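Local structure of glycosyl hydrolase BlGH5_18 (Bifidobacterium longum subsp. infantis, 7LQX) at residues G126-D131 with K136-L141; E144-L149 with R197-L202. The protein probably hydrolyses glycosidic bonds during bacterial breakdown of N-glycans, as a member of glycoside hydrolase family 5, subfamily 18. One frame throughout, in Å; residues are numbered along the deposited sequence.

Contact 1: residues G126-D131 with K136-L141; sequences GNMFED and KAEKTL
Glu138 reaches from the first half of helix 132-149 back to the loop that leads into it and meets Met128, here a selenomethionine, backbone and side chain alike. The polar part of the meeting is oxygen to oxygen: Glu138 OE1 lies 2.6 Å from Met128 O. The other carboxylate oxygen, Glu138 OE2, stands farther from that carbonyl and accepts instead from Trp186 NE1 of helix 180-191. With CG beside the backbone N and anti to the carbonyl carbon (chi1 -68°), an extended chain carries the acid straight out from the helix.

The side chains themselves meet through a carbon and an oxygen: Met128 CB lies 3.2 Å from Glu138 OE1, and the two chains cross at about a right angle. The nonpolar contact lies within the loop, where Met128 CG stands 3.7 Å above the centre of the Phe129 ring, whose edge-to-face partner is Trp186.

Bonds within the loop fix its shape. Asn127 OD1 accepts from Phe129 N at 2.9 Å, in the carbonyl plane, forming an Asx turn, while Asn127 N donates nearly straight (171°) to Asp131 OD2 from above the carboxylate plane.

Without the carboxylate, as with an alanine here, Trp186 NE1 would probably lose its acceptor and a gap would open beside the Met128 carbonyl. Two oxygens so close, in a buried setting, suggest that the acid is protonated, its pKa probably raised by its surroundings.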
loop_
_atom_site.group_PDB
_atom_site.type_symbol
_atom_site.label_atom_id
_atom_site.label_comp_id
_atom_site.label_asym_id
_atom_site.label_seq_id
_atom_site.Cartn_x
_atom_site.Cartn_y
_atom_site.Cartn_z
ATOM N N GLY A 126 11.010 1.580 -5.356
ATOM C CA GLY A 126 11.932 2.689 -5.256
ATOM C C GLY A 126 12.660 2.665 -3.934
ATOM O O GLY A 126 12.369 1.857 -3.053
ATOM N N ASN A 127 13.597 3.581 -3.808
ATOM C CA ASN A 127 14.450 3.672 -2.631
ATOM C C ASN A 127 14.235 5.050 -2.028
ATOM O O ASN A 127 14.645 6.056 -2.613
ATOM C CB ASN A 127 15.900 3.435 -3.036
ATOM C CG ASN A 127 16.819 3.360 -1.851
ATOM O OD1 ASN A 127 16.743 4.182 -0.941
ATOM N ND2 ASN A 127 17.706 2.373 -1.857
HETATM N N MSE A 128 13.585 5.093 -0.867
HETATM C CA MSE A 128 13.198 6.369 -0.274
HETATM C C MSE A 128 14.380 7.156 0.247
HETATM O O MSE A 128 14.254 8.346 0.514
HETATM C CB MSE A 128 12.185 6.149 0.864
HETATM C CG MSE A 128 12.782 5.678 2.177
HETATM SE SE MSE A 128 11.477 5.416 3.567
HETATM C CE MSE A 128 10.949 7.258 3.899
ATOM N N PHE A 129 15.523 6.490 0.400
ATOM C CA PHE A 129 16.722 7.160 0.883
ATOM C C PHE A 129 17.601 7.683 -0.239
ATOM O O PHE A 129 18.298 8.679 -0.036
ATOM C CB PHE A 129 17.549 6.203 1.745
ATOM C CG PHE A 129 16.755 5.537 2.829
ATOM C CD1 PHE A 129 16.212 6.287 3.860
ATOM C CD2 PHE A 129 16.527 4.175 2.815
ATOM C CE1 PHE A 129 15.464 5.699 4.851
ATOM C CE2 PHE A 129 15.768 3.576 3.817
ATOM C CZ PHE A 129 15.241 4.339 4.833
ATOM N N GLU A 130 17.585 7.039 -1.412
ATOM C CA GLU A 130 18.564 7.271 -2.462
ATOM C C GLU A 130 18.001 7.912 -3.721
ATOM O O GLU A 130 18.741 8.595 -4.428
ATOM C CB GLU A 130 19.216 5.946 -2.888
ATOM C CG GLU A 130 19.919 5.176 -1.779
ATOM C CD GLU A 130 21.401 5.470 -1.689
ATOM O OE1 GLU A 130 21.944 6.110 -2.618
ATOM O OE2 GLU A 130 22.030 5.075 -0.679
ATOM N N ASP A 131 16.735 7.692 -4.046
ATOM C CA ASP A 131 16.206 8.164 -5.319
ATOM C C ASP A 131 15.892 9.651 -5.226
ATOM O O ASP A 131 15.100 10.064 -4.373
ATOM C CB ASP A 131 14.908 7.430 -5.656
ATOM C CG ASP A 131 15.106 5.956 -5.936
ATOM O OD1 ASP A 131 16.262 5.495 -6.026
ATOM O OD2 ASP A 131 14.074 5.256 -6.078
ATOM N N LYS A 136 12.942 14.324 -3.186
ATOM C CA LYS A 136 12.269 15.593 -3.430
ATOM C C LYS A 136 10.818 15.527 -2.973
ATOM O O LYS A 136 10.301 16.479 -2.376
ATOM C CB LYS A 136 12.362 15.970 -4.910
ATOM C CG LYS A 136 11.639 17.263 -5.245
ATOM N N ALA A 137 10.143 14.406 -3.244
ATOM C CA ALA A 137 8.749 14.262 -2.837
ATOM C C ALA A 137 8.617 14.222 -1.321
ATOM O O ALA A 137 7.663 14.773 -0.753
ATOM C CB ALA A 137 8.157 12.995 -3.455
ATOM N N GLU A 138 9.559 13.566 -0.646
ATOM C CA GLU A 138 9.540 13.551 0.809
ATOM C C GLU A 138 9.687 14.960 1.357
ATOM O O GLU A 138 8.943 15.375 2.252
ATOM C CB GLU A 138 10.673 12.670 1.324
ATOM C CG GLU A 138 10.489 11.201 1.032
ATOM C CD GLU A 138 11.802 10.454 1.035
ATOM O OE1 GLU A 138 11.861 9.355 0.447
ATOM O OE2 GLU A 138 12.778 10.964 1.617
ATOM N N LYS A 139 10.635 15.718 0.814
ATOM C CA LYS A 139 10.830 17.081 1.286
ATOM C C LYS A 139 9.593 17.926 1.038
ATOM O O LYS A 139 9.209 18.742 1.883
ATOM C CB LYS A 139 12.048 17.698 0.608
ATOM C CG LYS A 139 13.367 17.120 1.071
ATOM C CD LYS A 139 14.546 17.788 0.370
ATOM C CE LYS A 139 14.563 19.288 0.636
ATOM N NZ LYS A 139 15.851 19.932 0.244
ATOM N N THR A 140 8.951 17.745 -0.116
ATOM C CA THR A 140 7.727 18.484 -0.406
ATOM C C THR A 140 6.636 18.165 0.612
ATOM O O THR A 140 5.953 19.074 1.097
ATOM C CB THR A 140 7.264 18.182 -1.832
ATOM O OG1 THR A 140 8.318 18.505 -2.749
ATOM C CG2 THR A 140 6.044 18.997 -2.174
ATOM N N LEU A 141 6.459 16.883 0.952
ATOM C CA LEU A 141 5.455 16.519 1.951
ATOM C C LEU A 141 5.794 17.104 3.321
ATOM O O LEU A 141 4.923 17.655 4.004
ATOM C CB LEU A 141 5.285 14.999 2.027
ATOM C CG LEU A 141 4.223 14.559 3.041
ATOM C CD1 LEU A 141 2.853 15.161 2.696
ATOM C CD2 LEU A 141 4.146 13.049 3.131
#

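Contact 2: residues E144-L149 with R197-L202; sequences ELYGEL and RKHVAL
The rings of Tyr146 and His199 meet at their edges, with planes at 85° and centroids 5.2 Å apart, an oblique pairing that is neither a stack nor an edge-to-face contact. His199 ND1 sits at the edge of the tyrosine ring, near its plane; Tyr146 OH in turn lies at the edge of the imidazole, near that plane too. Beyond the two segments, Phe155 of strand 155-159 touches Tyr146 and also meets the His199 ring, their planes inclined at about 45°.

A hydrogen bond of 2.7 Å joins Tyr146 OH to His199 ND1, and either atom could be its donor. The phenol also brings carbons close: Tyr146 CE1 and CZ each stand 3.4 Å from His199 ND1, so the nitrogen faces that side of the ring as well as the hydroxyl. The tyrosine leaves its helix with CG anti to the backbone N (chi1 176°), which lets the long side chain span the distance to the other segment, where the nearest CA atoms, those of Tyr146 and His199, are 9.6 Å apart. A weak hydrogen bond also links the same hydroxyl to Asp195 N, in the loop before His199.

His199 immediately precedes strand 200-202, which runs parallel to strand 155-159, and Tyr146 lies near the C-terminal end of helix 132-149. The pair therefore joins an outer helix to the start of an inner strand, on the N-terminal side of the (beta/alpha)8 barrel characteristic of family 5 glycoside hydrolases.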
loop_
_atom_site.group_PDB
_atom_site.type_symbol
_atom_site.label_atom_id
_atom_site.label_comp_id
_atom_site.label_asym_id
_atom_site.label_seq_id
_atom_site.Cartn_x
_atom_site.Cartn_y
_atom_site.Cartn_z
ATOM N N GLU A 144 4.959 20.806 3.210
ATOM C CA GLU A 144 3.532 21.107 3.166
ATOM C C GLU A 144 2.876 20.811 4.507
ATOM O O GLU A 144 2.109 21.627 5.031
ATOM C CB GLU A 144 2.864 20.299 2.055
ATOM C CG GLU A 144 3.340 20.654 0.664
ATOM N N LEU A 145 3.184 19.652 5.085
ATOM C CA LEU A 145 2.630 19.299 6.386
ATOM C C LEU A 145 3.124 20.259 7.458
ATOM O O LEU A 145 2.333 20.782 8.253
ATOM C CB LEU A 145 3.004 17.856 6.724
ATOM C CG LEU A 145 2.479 17.308 8.051
ATOM C CD1 LEU A 145 0.961 17.326 8.105
ATOM C CD2 LEU A 145 2.998 15.890 8.284
ATOM N N TYR A 146 4.432 20.532 7.473
ATOM C CA TYR A 146 4.989 21.443 8.465
ATOM C C TYR A 146 4.360 22.827 8.360
ATOM O O TYR A 146 4.053 23.458 9.379
ATOM C CB TYR A 146 6.506 21.535 8.293
ATOM C CG TYR A 146 7.125 22.536 9.231
ATOM C CD1 TYR A 146 7.157 22.305 10.598
ATOM C CD2 TYR A 146 7.671 23.713 8.755
ATOM C CE1 TYR A 146 7.719 23.225 11.468
ATOM C CE2 TYR A 146 8.235 24.639 9.612
ATOM C CZ TYR A 146 8.253 24.399 10.965
ATOM O OH TYR A 146 8.824 25.353 11.785
ATOM N N GLY A 147 4.173 23.324 7.135
ATOM C CA GLY A 147 3.625 24.656 6.969
ATOM C C GLY A 147 2.228 24.794 7.538
ATOM O O GLY A 147 1.850 25.868 8.011
ATOM N N GLU A 148 1.440 23.719 7.487
ATOM C CA GLU A 148 0.119 23.721 8.107
ATOM C C GLU A 148 0.217 23.543 9.618
ATOM O O GLU A 148 -0.418 24.277 10.384
ATOM C CB GLU A 148 -0.751 22.629 7.475
ATOM C CG GLU A 148 -1.190 22.951 6.055
ATOM C CD GLU A 148 -2.100 24.155 6.002
ATOM O OE1 GLU A 148 -3.024 24.232 6.838
ATOM O OE2 GLU A 148 -1.878 25.041 5.150
ATOM N N LEU A 149 1.020 22.580 10.069
ATOM C CA LEU A 149 1.069 22.284 11.494
ATOM C C LEU A 149 1.704 23.417 12.291
ATOM O O LEU A 149 1.344 23.625 13.452
ATOM C CB LEU A 149 1.828 20.985 11.730
ATOM C CG LEU A 149 1.195 19.718 11.151
ATOM C CD1 LEU A 149 2.098 18.539 11.454
ATOM C CD2 LEU A 149 -0.208 19.506 11.692
ATOM N N ARG A 197 14.322 26.953 15.176
ATOM C CA ARG A 197 14.145 27.966 16.204
ATOM C C ARG A 197 12.753 27.909 16.818
ATOM O O ARG A 197 12.561 28.384 17.941
ATOM C CB ARG A 197 14.369 29.356 15.617
ATOM C CG ARG A 197 15.728 29.549 14.968
ATOM C CD ARG A 197 15.757 30.854 14.177
ATOM N NE ARG A 197 14.691 30.886 13.178
ATOM C CZ ARG A 197 14.283 31.979 12.540
ATOM N NH1 ARG A 197 14.845 33.153 12.792
ATOM N NH2 ARG A 197 13.303 31.896 11.652
ATOM N N LYS A 198 11.780 27.328 16.110
ATOM C CA LYS A 198 10.397 27.319 16.565
ATOM C C LYS A 198 9.858 25.938 16.899
ATOM O O LYS A 198 8.941 25.838 17.717
ATOM C CB LYS A 198 9.481 27.919 15.490
ATOM C CG LYS A 198 9.774 29.367 15.153
ATOM C CD LYS A 198 8.917 29.814 13.977
ATOM C CE LYS A 198 9.087 31.290 13.670
ATOM N NZ LYS A 198 8.004 31.773 12.761
ATOM N N HIS A 199 10.407 24.881 16.297
ATOM C CA HIS A 199 9.886 23.527 16.431
ATOM C C HIS A 199 11.040 22.540 16.401
ATOM O O HIS A 199 12.068 22.794 15.772
ATOM C CB HIS A 199 8.923 23.206 15.280
ATOM C CG HIS A 199 7.758 24.133 15.208
ATOM N ND1 HIS A 199 7.646 25.127 14.259
ATOM C CD2 HIS A 199 6.649 24.220 15.977
ATOM C CE1 HIS A 199 6.527 25.797 14.460
ATOM N NE2 HIS A 199 5.903 25.264 15.494
ATOM N N VAL A 200 10.874 21.418 17.086
ATOM C CA VAL A 200 11.898 20.383 17.035
ATOM C C VAL A 200 11.803 19.620 15.718
ATOM O O VAL A 200 10.729 19.458 15.121
ATOM C CB VAL A 200 11.860 19.419 18.240
ATOM C CG1 VAL A 200 12.141 20.185 19.541
ATOM C CG2 VAL A 200 10.558 18.646 18.311
ATOM N N ALA A 201 12.966 19.153 15.275
ATOM C CA ALA A 201 13.115 18.252 14.142
ATOM C C ALA A 201 13.911 17.057 14.635
ATOM O O ALA A 201 15.030 17.216 15.131
ATOM C CB ALA A 201 13.850 18.945 12.993
ATOM N N LEU A 202 13.333 15.867 14.488
ATOM C CA LEU A 202 13.872 14.647 15.055
ATOM C C LEU A 202 13.859 13.538 14.016
ATOM O O LEU A 202 13.115 13.584 13.031
ATOM C CB LEU A 202 13.002 14.146 16.228
ATOM C CG LEU A 202 12.647 15.203 17.266
ATOM C CD1 LEU A 202 11.580 14.726 18.224
ATOM C CD2 LEU A 202 13.877 15.615 18.046
#

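Followed from the N terminus, the chain leaves strand 113-114 and enters the loop holding 126-131, which contact 1 closes against the early turns of helix 132-149 after only four intervening residues. The same helix then supplies 144-149 to contact 2, which closes a longer excursion through strand 155-159 and helix 180-191 before the chain reaches 197-202. The two closures follow in series, neither nesting nor crossing, with centres about 18 Å apart. One helix thus serves as a worked example of a segment used twice: near its beginning it meets the loop that introduces it, and near its end the start of a strand farther along the chain.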